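Local coordinates for NigD-like protein (Bacteroides vulgatus ATCC 8482, PDB 3K6O) that is of unknown function but, as a NigD-like protein with a signal sequence, probably combines an N-terminal OB domain with a C-terminal beta sandwich, at residues R51-G56 / N80-V85; A30-L35 / S71-N76. All blocks are in the same frame, centred on the assembly; numbering follows the deposited sequence. Where two conformers were deposited one is given.

Contact 1 of 2, residues R51-G56 / N80-V85; sequences RDLKAG and NDYTLV. With SO4 (sulfate ion), chain F; SO4 (sulfate ion), chain G.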
ATOM      1  N   ARG A  51      -4.349 -14.896 -15.029  1.00 33.72           N
ATOM      2  CA  ARG A  51      -5.712 -14.817 -15.580  1.00 35.26           C
ATOM      3  C   ARG A  51      -6.813 -14.818 -14.541  1.00 35.31           C
ATOM      4  O   ARG A  51      -7.893 -14.315 -14.801  1.00 35.22           O
ATOM      5  CB  ARG A  51      -5.975 -15.962 -16.560  1.00 35.18           C
ATOM      6  CG  ARG A  51      -5.235 -15.773 -17.842  1.00 39.04           C
ATOM      7  CD  ARG A  51      -5.706 -16.778 -18.887  1.00 42.12           C
ATOM      8  NE  ARG A  51      -4.896 -16.668 -20.082  1.00 43.48           N
ATOM      9  CZ  ARG A  51      -3.873 -17.462 -20.382  1.00 46.75           C
ATOM     10  NH1 ARG A  51      -3.504 -18.448 -19.565  1.00 47.08           N
ATOM     11  NH2 ARG A  51      -3.216 -17.271 -21.523  1.00 48.05           N
ATOM     12  N   ASP A  52      -6.496 -15.363 -13.375  1.00 35.74           N
ATOM     13  CA  ASP A  52      -7.530 -15.448 -12.334  0.50 36.10           C
ATOM     14  C   ASP A  52      -7.467 -14.321 -11.300  1.00 36.50           C
ATOM     15  O   ASP A  52      -8.205 -14.346 -10.298  1.00 36.05           O
ATOM     16  CB  ASP A  52      -7.526 -16.836 -11.684  0.50 36.65           C
ATOM     17  CG  ASP A  52      -7.532 -17.938 -12.715  0.50 36.75           C
ATOM     18  OD1 ASP A  52      -8.409 -17.911 -13.607  0.50 37.21           O
ATOM     19  OD2 ASP A  52      -6.636 -18.804 -12.665  0.50 39.86           O
ATOM     20  N   LEU A  53      -6.677 -13.285 -11.589  1.00 35.92           N
ATOM     21  CA  LEU A  53      -6.657 -12.132 -10.731  1.00 35.87           C
ATOM     22  C   LEU A  53      -8.002 -11.432 -10.842  1.00 35.71           C
ATOM     23  O   LEU A  53      -8.622 -11.420 -11.897  1.00 35.19           O
ATOM     24  CB  LEU A  53      -5.497 -11.197 -11.086  1.00 35.70           C
ATOM     25  CG  LEU A  53      -4.128 -11.791 -10.761  1.00 34.94           C
ATOM     26  CD1 LEU A  53      -3.006 -10.992 -11.385  1.00 34.57           C
ATOM     27  CD2 LEU A  53      -3.940 -11.889  -9.257  1.00 35.83           C
ATOM     28  N   LYS A  54      -8.456 -10.885  -9.724  1.00 36.05           N
ATOM     29  CA  LYS A  54      -9.758 -10.248  -9.641  1.00 36.65           C
ATOM     30  C   LYS A  54      -9.585  -8.753  -9.462  1.00 36.03           C
ATOM     31  O   LYS A  54      -8.610  -8.295  -8.868  1.00 36.01           O
ATOM     32  CB  LYS A  54     -10.568 -10.797  -8.453  1.00 36.99           C
ATOM     33  CG  LYS A  54     -10.788 -12.315  -8.422  1.00 39.10           C
ATOM     34  CD  LYS A  54     -11.675 -12.761  -9.622  1.00 43.94           C
ATOM     35  CE  LYS A  54     -11.650 -14.283  -9.872  1.00 45.51           C
ATOM     36  NZ  LYS A  54     -11.601 -14.566 -11.358  1.00 45.75           N
ATOM     37  N   ALA A  55     -10.580  -8.013  -9.927  1.00 35.60           N
ATOM     38  CA  ALA A  55     -10.606  -6.569  -9.820  1.00 35.99           C
ATOM     39  C   ALA A  55     -10.428  -6.155  -8.378  1.00 36.07           C
ATOM     40  O   ALA A  55     -11.005  -6.754  -7.500  1.00 36.96           O
ATOM     41  CB  ALA A  55     -11.907  -6.053 -10.364  1.00 36.47           C
ATOM     42  N   GLY A  56      -9.588  -5.153  -8.139  1.00 36.03           N
ATOM     43  CA  GLY A  56      -9.338  -4.646  -6.809  1.00 35.47           C
ATOM     44  C   GLY A  56      -8.175  -5.311  -6.110  1.00 35.61           C
ATOM     45  O   GLY A  56      -7.675  -4.781  -5.145  1.00 35.75           O
ATOM     46  N   ASN A  80       6.469 -10.382 -15.555  1.00 29.37           N
ATOM     47  CA  ASN A  80       7.574 -11.291 -15.209  1.00 30.04           C
ATOM     48  C   ASN A  80       7.364 -12.012 -13.871  1.00 30.64           C
ATOM     49  O   ASN A  80       7.786 -13.130 -13.712  1.00 31.25           O
ATOM     50  CB  ASN A  80       8.921 -10.546 -15.159  1.00 29.69           C
ATOM     51  CG  ASN A  80       9.272  -9.830 -16.466  1.00 30.42           C
ATOM     52  OD1 ASN A  80       9.168 -10.403 -17.551  1.00 28.11           O
ATOM     53  ND2 ASN A  80       9.706  -8.571 -16.355  1.00 30.25           N
ATOM     54  N   ASP A  81       6.691 -11.373 -12.932  1.00 31.43           N
ATOM     55  CA  ASP A  81       6.551 -11.869 -11.567  1.00 32.28           C
ATOM     56  C   ASP A  81       5.716 -10.880 -10.800  1.00 32.92           C
ATOM     57  O   ASP A  81       5.580  -9.712 -11.214  1.00 32.95           O
ATOM     58  CB  ASP A  81       7.921 -11.952 -10.885  1.00 32.89           C
ATOM     59  CG  ASP A  81       7.937 -12.860  -9.679  1.00 32.84           C
ATOM     60  OD1 ASP A  81       6.918 -13.471  -9.336  1.00 33.67           O
ATOM     61  OD2 ASP A  81       9.003 -12.934  -9.048  1.00 34.84           O
ATOM     62  N   TYR A  82       5.149 -11.337  -9.691  1.00 32.76           N
ATOM     63  CA  TYR A  82       4.558 -10.424  -8.742  1.00 33.25           C
ATOM     64  C   TYR A  82       4.311 -11.116  -7.413  1.00 33.73           C
ATOM     65  O   TYR A  82       4.465 -12.332  -7.285  1.00 33.79           O
ATOM     66  CB  TYR A  82       3.247  -9.853  -9.289  1.00 32.77           C
ATOM     67  CG  TYR A  82       2.158 -10.883  -9.467  1.00 32.50           C
ATOM     68  CD1 TYR A  82       2.091 -11.639 -10.604  1.00 33.18           C
ATOM     69  CD2 TYR A  82       1.206 -11.103  -8.487  1.00 32.07           C
ATOM     70  CE1 TYR A  82       1.119 -12.579 -10.760  1.00 31.92           C
ATOM     71  CE2 TYR A  82       0.231 -12.048  -8.648  1.00 30.80           C
ATOM     72  CZ  TYR A  82       0.208 -12.784  -9.790  1.00 30.46           C
ATOM     73  OH  TYR A  82      -0.771 -13.706  -9.999  1.00 31.70           O
ATOM     74  N   THR A  83       3.937 -10.327  -6.420  1.00 34.81           N
ATOM     75  CA  THR A  83       3.410 -10.874  -5.179  1.00 35.05           C
ATOM     76  C   THR A  83       2.144 -10.136  -4.809  1.00 35.08           C
ATOM     77  O   THR A  83       1.975  -8.966  -5.172  1.00 36.32           O
ATOM     78  CB  THR A  83       4.439 -10.831  -4.035  1.00 35.66           C
ATOM     79  OG1 THR A  83       3.931 -11.590  -2.929  1.00 35.59           O
ATOM     80  CG2 THR A  83       4.735  -9.385  -3.585  1.00 34.86           C
ATOM     81  N   LEU A  84       1.216 -10.825  -4.152  1.00 35.14           N
ATOM     82  CA  LEU A  84      -0.026 -10.193  -3.731  1.00 35.02           C
ATOM     83  C   LEU A  84       0.225  -9.275  -2.562  1.00 34.48           C
ATOM     84  O   LEU A  84       0.955  -9.609  -1.632  1.00 34.60           O
ATOM     85  CB  LEU A  84      -1.075 -11.227  -3.329  1.00 35.36           C
ATOM     86  CG  LEU A  84      -1.718 -11.972  -4.498  1.00 37.43           C
ATOM     87  CD1 LEU A  84      -2.655 -13.073  -3.964  1.00 37.00           C
ATOM     88  CD2 LEU A  84      -2.455 -10.993  -5.429  1.00 36.98           C
ATOM     89  N   VAL A  85      -0.420  -8.124  -2.591  1.00 34.87           N
ATOM     90  CA  VAL A  85      -0.342  -7.168  -1.486  1.00 34.07           C
ATOM     91  C   VAL A  85      -1.705  -7.061  -0.831  1.00 33.80           C
ATOM     92  O   VAL A  85      -2.670  -6.717  -1.473  1.00 34.02           O
ATOM     93  CB  VAL A  85       0.158  -5.822  -1.987  1.00 34.91           C
ATOM     94  CG1 VAL A  85       0.077  -4.764  -0.870  1.00 35.30           C
ATOM     95  CG2 VAL A  85       1.614  -5.979  -2.560  1.00 33.25           C
TER
HETATM   96  S   SO4 F   8      -3.168 -18.525 -16.049  1.00 75.61           S
HETATM   97  O1  SO4 F   8      -4.135 -18.908 -17.097  1.00 72.56           O
HETATM   98  O2  SO4 F   8      -3.846 -18.745 -14.767  1.00 74.03           O
HETATM   99  O3  SO4 F   8      -1.915 -19.304 -16.094  1.00 75.27           O
HETATM  100  O4  SO4 F   8      -2.735 -17.132 -16.263  1.00 72.05           O
HETATM  101  S   SO4 G   9      -0.403 -19.095 -22.017  0.50 66.30           S
HETATM  102  O1  SO4 G   9      -0.705 -17.896 -22.807  0.50 64.88           O
HETATM  103  O2  SO4 G   9      -0.764 -18.896 -20.622  0.50 65.17           O
HETATM  104  O3  SO4 G   9      -1.216 -20.212 -22.506  0.50 64.36           O
HETATM  105  O4  SO4 G   9       1.041 -19.344 -22.094  0.50 64.43           O
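Leu53 meets Tyr82 and Leu84 through its two methyl groups, and this small apolar patch makes up the whole contact between 51-56 and 80-85. Leu53 CD2 lies 3.7 Å from Tyr82 OH, while Leu53 CD1 sits 4.0 Å from CZ of Tyr82, oblique to the ring. The two side chains come from opposite directions, and the hydroxyl end of Tyr82 sits beside the leucine branch, about as near to CG as to the two methyls. Tyr82 reaches it with CG between its own backbone N and carbonyl carbon (chi1 65°). Its hydroxyl is hydrogen-bonded to Pro49 O, earlier in the same loop, which satisfies the polar atom beside the methyls and fixes where the phenol end lies. On the looser side, Leu53 CD2 and Leu84 CD2 are 4.2 Å apart, and Leu84 is largely exposed. Cutting Leu53 back to an alanine is likely to open a gap beside the Tyr82 hydroxyl and take from Leu84 CD2 the methyl it meets here. The solvent side is polar: Arg51 runs extended from CG to NE and grips two sulfates, probably from the crystallisation liquor. Arg51 N donates to O4 of the chain F ion at 3.0 Å with an N-H...O angle of 163°. Arg51 NH1 is shared, reaching O1 of the chain F sulfate at 2.6 Å and O2 of the chain G sulfate at 3.0 Å. NH2 completes the grip on the second ion through O1, and Tyr50 N and His46 NE2 add bonds to the sulfates. Thus 51-56 meets 80-85 by apolar packing alone, the Tyr82-Pro49 hydrogen bond also ties the loop to strand 75-93, and the arginine's charge is turned to anions outside that patch.

Contact 2 of 2, residues A30-L35 / S71-N76; sequences APYLVL and SGFAYN
Phe73 drives a ring edge into the face of Tyr32, a T-shaped pair in the NigD-like OB domain that joins strand 32-34 to the turn leading into strand 75-93. The ring centroids of Tyr32 and Phe73 stand 5.2 Å apart and their planes meet at 71°. The Phe73 edge lands off-centre, above the part of the tyrosine ring near its CB attachment. Conformation explains the meeting. Tyr32 takes the first torsion that sets CG between the backbone N and the carbonyl carbon (chi1 62°); its CB points toward 71-76, and the ring lies with one face under Phe73 CE1. Phe73 has CG anti to its carbonyl carbon, beside the backbone N (chi1 -59°); its CB heads past the other segment rather than at it, and the far side of the ring makes the contact. The two side chains thus cross at about a right angle, bridging backbones whose nearest CA atoms, of Tyr32 and Phe73, are 8.9 Å apart. No hydrogen bond joins the segments, and both rings are buried. Phe73 is gripped further by Tyr28, again edge-to-face, and by the ring of Trp42, so it belongs to an aromatic cluster; Tyr32 OH makes a weak hydrogen bond to Gln25 OE1. Touching is narrow, since a single carbon of Phe73, CE1, does nearly all of it. That atom lies 3.6 Å from Tyr32 CG and 3.8 Å from Tyr32 CD1, whereas the neighbouring Phe73 CZ comes no closer than 4.2 Å to Tyr32 CD2.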
ATOM      1  N   ALA A  30      -9.623 -10.546 -20.310  1.00 30.53           N
ATOM      2  CA  ALA A  30      -8.547 -10.805 -19.376  1.00 30.04           C
ATOM      3  C   ALA A  30      -8.465  -9.629 -18.362  1.00 30.27           C
ATOM      4  O   ALA A  30      -8.838  -8.506 -18.668  1.00 30.19           O
ATOM      5  CB  ALA A  30      -7.202 -10.997 -20.128  1.00 28.65           C
ATOM      6  N   PRO A  31      -8.004  -9.907 -17.138  1.00 29.50           N
ATOM      7  CA  PRO A  31      -7.701  -8.828 -16.227  1.00 29.75           C
ATOM      8  C   PRO A  31      -6.492  -8.024 -16.730  1.00 29.08           C
ATOM      9  O   PRO A  31      -5.625  -8.548 -17.454  1.00 29.58           O
ATOM     10  CB  PRO A  31      -7.399  -9.548 -14.898  1.00 29.81           C
ATOM     11  CG  PRO A  31      -6.987 -10.867 -15.267  1.00 30.18           C
ATOM     12  CD  PRO A  31      -7.588 -11.209 -16.605  1.00 30.66           C
ATOM     13  N   TYR A  32      -6.478  -6.751 -16.368  1.00 28.16           N
ATOM     14  CA  TYR A  32      -5.421  -5.841 -16.745  1.00 28.05           C
ATOM     15  C   TYR A  32      -4.954  -5.150 -15.504  1.00 27.78           C
ATOM     16  O   TYR A  32      -5.553  -5.312 -14.453  1.00 26.76           O
ATOM     17  CB  TYR A  32      -5.859  -4.858 -17.851  1.00 28.06           C
ATOM     18  CG  TYR A  32      -7.005  -3.916 -17.512  1.00 28.46           C
ATOM     19  CD1 TYR A  32      -6.773  -2.688 -16.923  1.00 31.77           C
ATOM     20  CD2 TYR A  32      -8.317  -4.254 -17.807  1.00 30.11           C
ATOM     21  CE1 TYR A  32      -7.839  -1.817 -16.624  1.00 32.46           C
ATOM     22  CE2 TYR A  32      -9.357  -3.402 -17.528  1.00 32.13           C
ATOM     23  CZ  TYR A  32      -9.113  -2.185 -16.935  1.00 32.26           C
ATOM     24  OH  TYR A  32     -10.166  -1.368 -16.625  1.00 35.62           O
ATOM     25  N   LEU A  33      -3.852  -4.427 -15.620  1.00 28.75           N
ATOM     26  CA  LEU A  33      -3.223  -3.804 -14.478  1.00 29.87           C
ATOM     27  C   LEU A  33      -3.313  -2.284 -14.618  1.00 31.10           C
ATOM     28  O   LEU A  33      -3.231  -1.759 -15.737  1.00 32.76           O
ATOM     29  CB  LEU A  33      -1.790  -4.234 -14.380  1.00 29.64           C
ATOM     30  CG  LEU A  33      -1.605  -5.734 -14.263  1.00 29.52           C
ATOM     31  CD1 LEU A  33      -0.122  -6.020 -14.230  1.00 29.22           C
ATOM     32  CD2 LEU A  33      -2.335  -6.282 -13.031  1.00 28.38           C
ATOM     33  N   VAL A  34      -3.517  -1.593 -13.498  1.00 30.69           N
ATOM     34  CA  VAL A  34      -3.525  -0.133 -13.488  1.00 30.52           C
ATOM     35  C   VAL A  34      -2.415   0.311 -12.565  1.00 30.77           C
ATOM     36  O   VAL A  34      -2.416  -0.044 -11.399  1.00 31.88           O
ATOM     37  CB  VAL A  34      -4.891   0.405 -13.017  1.00 31.19           C
ATOM     38  CG1 VAL A  34      -4.928   1.967 -12.973  1.00 30.85           C
ATOM     39  CG2 VAL A  34      -6.025  -0.188 -13.917  1.00 31.31           C
ATOM     40  N   LEU A  35      -1.445   1.052 -13.089  1.00 30.59           N
ATOM     41  CA  LEU A  35      -0.391   1.642 -12.259  1.00 31.09           C
ATOM     42  C   LEU A  35      -0.997   2.757 -11.405  1.00 31.19           C
ATOM     43  O   LEU A  35      -2.110   3.219 -11.678  1.00 30.47           O
ATOM     44  CB  LEU A  35       0.750   2.192 -13.137  1.00 30.54           C
ATOM     45  CG  LEU A  35       1.613   1.190 -13.880  1.00 31.56           C
ATOM     46  CD1 LEU A  35       2.686   1.910 -14.770  1.00 29.72           C
ATOM     47  CD2 LEU A  35       2.261   0.228 -12.863  1.00 29.79           C
ATOM     48  N   SER A  71      -6.451   0.925 -27.563  1.00 37.53           N
ATOM     49  CA  SER A  71      -7.763   0.779 -26.985  1.00 37.66           C
ATOM     50  C   SER A  71      -7.811   1.263 -25.527  1.00 37.70           C
ATOM     51  O   SER A  71      -8.608   0.747 -24.729  1.00 38.22           O
ATOM     52  CB  SER A  71      -8.161  -0.710 -27.104  1.00 39.00           C
ATOM     53  OG  SER A  71      -9.565  -0.942 -26.990  1.00 40.90           O
ATOM     54  N   GLY A  72      -6.968   2.255 -25.209  1.00 36.45           N
ATOM     55  CA  GLY A  72      -6.884   2.895 -23.882  1.00 36.05           C
ATOM     56  C   GLY A  72      -5.804   2.342 -22.943  1.00 36.01           C
ATOM     57  O   GLY A  72      -5.641   2.840 -21.813  1.00 36.08           O
ATOM     58  N   PHE A  73      -5.097   1.287 -23.374  1.00 34.40           N
ATOM     59  CA  PHE A  73      -3.992   0.739 -22.594  1.00 33.43           C
ATOM     60  C   PHE A  73      -2.751   1.459 -23.033  1.00 33.24           C
ATOM     61  O   PHE A  73      -2.418   1.466 -24.222  1.00 34.07           O
ATOM     62  CB  PHE A  73      -3.879  -0.792 -22.777  1.00 32.81           C
ATOM     63  CG  PHE A  73      -5.121  -1.511 -22.371  1.00 30.24           C
ATOM     64  CD1 PHE A  73      -5.425  -1.665 -21.054  1.00 28.25           C
ATOM     65  CD2 PHE A  73      -6.038  -1.936 -23.310  1.00 28.58           C
ATOM     66  CE1 PHE A  73      -6.621  -2.267 -20.650  1.00 27.88           C
ATOM     67  CE2 PHE A  73      -7.217  -2.536 -22.930  1.00 26.98           C
ATOM     68  CZ  PHE A  73      -7.506  -2.713 -21.585  1.00 28.39           C
ATOM     69  N   ALA A  74      -2.102   2.116 -22.087  1.00 32.86           N
ATOM     70  CA  ALA A  74      -0.916   2.889 -22.384  1.00 32.86           C
ATOM     71  C   ALA A  74       0.190   2.019 -22.972  1.00 33.01           C
ATOM     72  O   ALA A  74       0.880   2.450 -23.896  1.00 32.91           O
ATOM     73  CB  ALA A  74      -0.412   3.588 -21.100  1.00 32.28           C
ATOM     74  N   TYR A  75       0.386   0.827 -22.390  1.00 32.81           N
ATOM     75  CA  TYR A  75       1.435  -0.098 -22.788  1.00 33.26           C
ATOM     76  C   TYR A  75       0.973  -1.551 -22.774  1.00 32.62           C
ATOM     77  O   TYR A  75       0.096  -1.928 -22.001  1.00 33.10           O
ATOM     78  CB  TYR A  75       2.632   0.003 -21.847  1.00 33.94           C
ATOM     79  CG  TYR A  75       3.288   1.354 -21.817  1.00 37.08           C
ATOM     80  CD1 TYR A  75       4.263   1.698 -22.750  1.00 40.49           C
ATOM     81  CD2 TYR A  75       2.960   2.272 -20.835  1.00 40.31           C
ATOM     82  CE1 TYR A  75       4.863   2.933 -22.725  1.00 42.66           C
ATOM     83  CE2 TYR A  75       3.556   3.505 -20.800  1.00 44.04           C
ATOM     84  CZ  TYR A  75       4.510   3.828 -21.742  1.00 44.28           C
ATOM     85  OH  TYR A  75       5.094   5.061 -21.693  1.00 46.52           O
ATOM     86  N   ASN A  76       1.599  -2.342 -23.632  1.00 32.34           N
ATOM     87  CA  ASN A  76       1.515  -3.791 -23.617  1.00 31.54           C
ATOM     88  C   ASN A  76       2.748  -4.264 -22.890  1.00 31.17           C
ATOM     89  O   ASN A  76       3.852  -3.818 -23.211  1.00 30.73           O
ATOM     90  CB  ASN A  76       1.511  -4.367 -25.026  1.00 31.29           C
ATOM     91  CG  ASN A  76       0.284  -3.989 -25.806  1.00 31.40           C
ATOM     92  OD1 ASN A  76      -0.808  -3.794 -25.232  1.00 27.68           O
ATOM     93  ND2 ASN A  76       0.439  -3.911 -27.139  1.00 26.41           N
TER

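In the fold
From the N terminus, strand 16-23 comes first, then 30-35, which opens contact 2. The chain continues through strands 40-43 and 45-46 to 51-56, where contact 1 opens, and on through strand 58-66. Segment 71-76 closes contact 2, and 80-85 closes contact 1, so the two loops cross rather than nest. Both closing segments reach strand 75-93: contact 2 ties the segment leading into it to strand 32-34, and contact 1 ties its middle to the loop before strand 58-66. The contact centres lie about 13 Å apart, and the opening segments touch directly, with Arg51 O 3.6 Å from Pro31 CG. Everything joined lies in the OB domain.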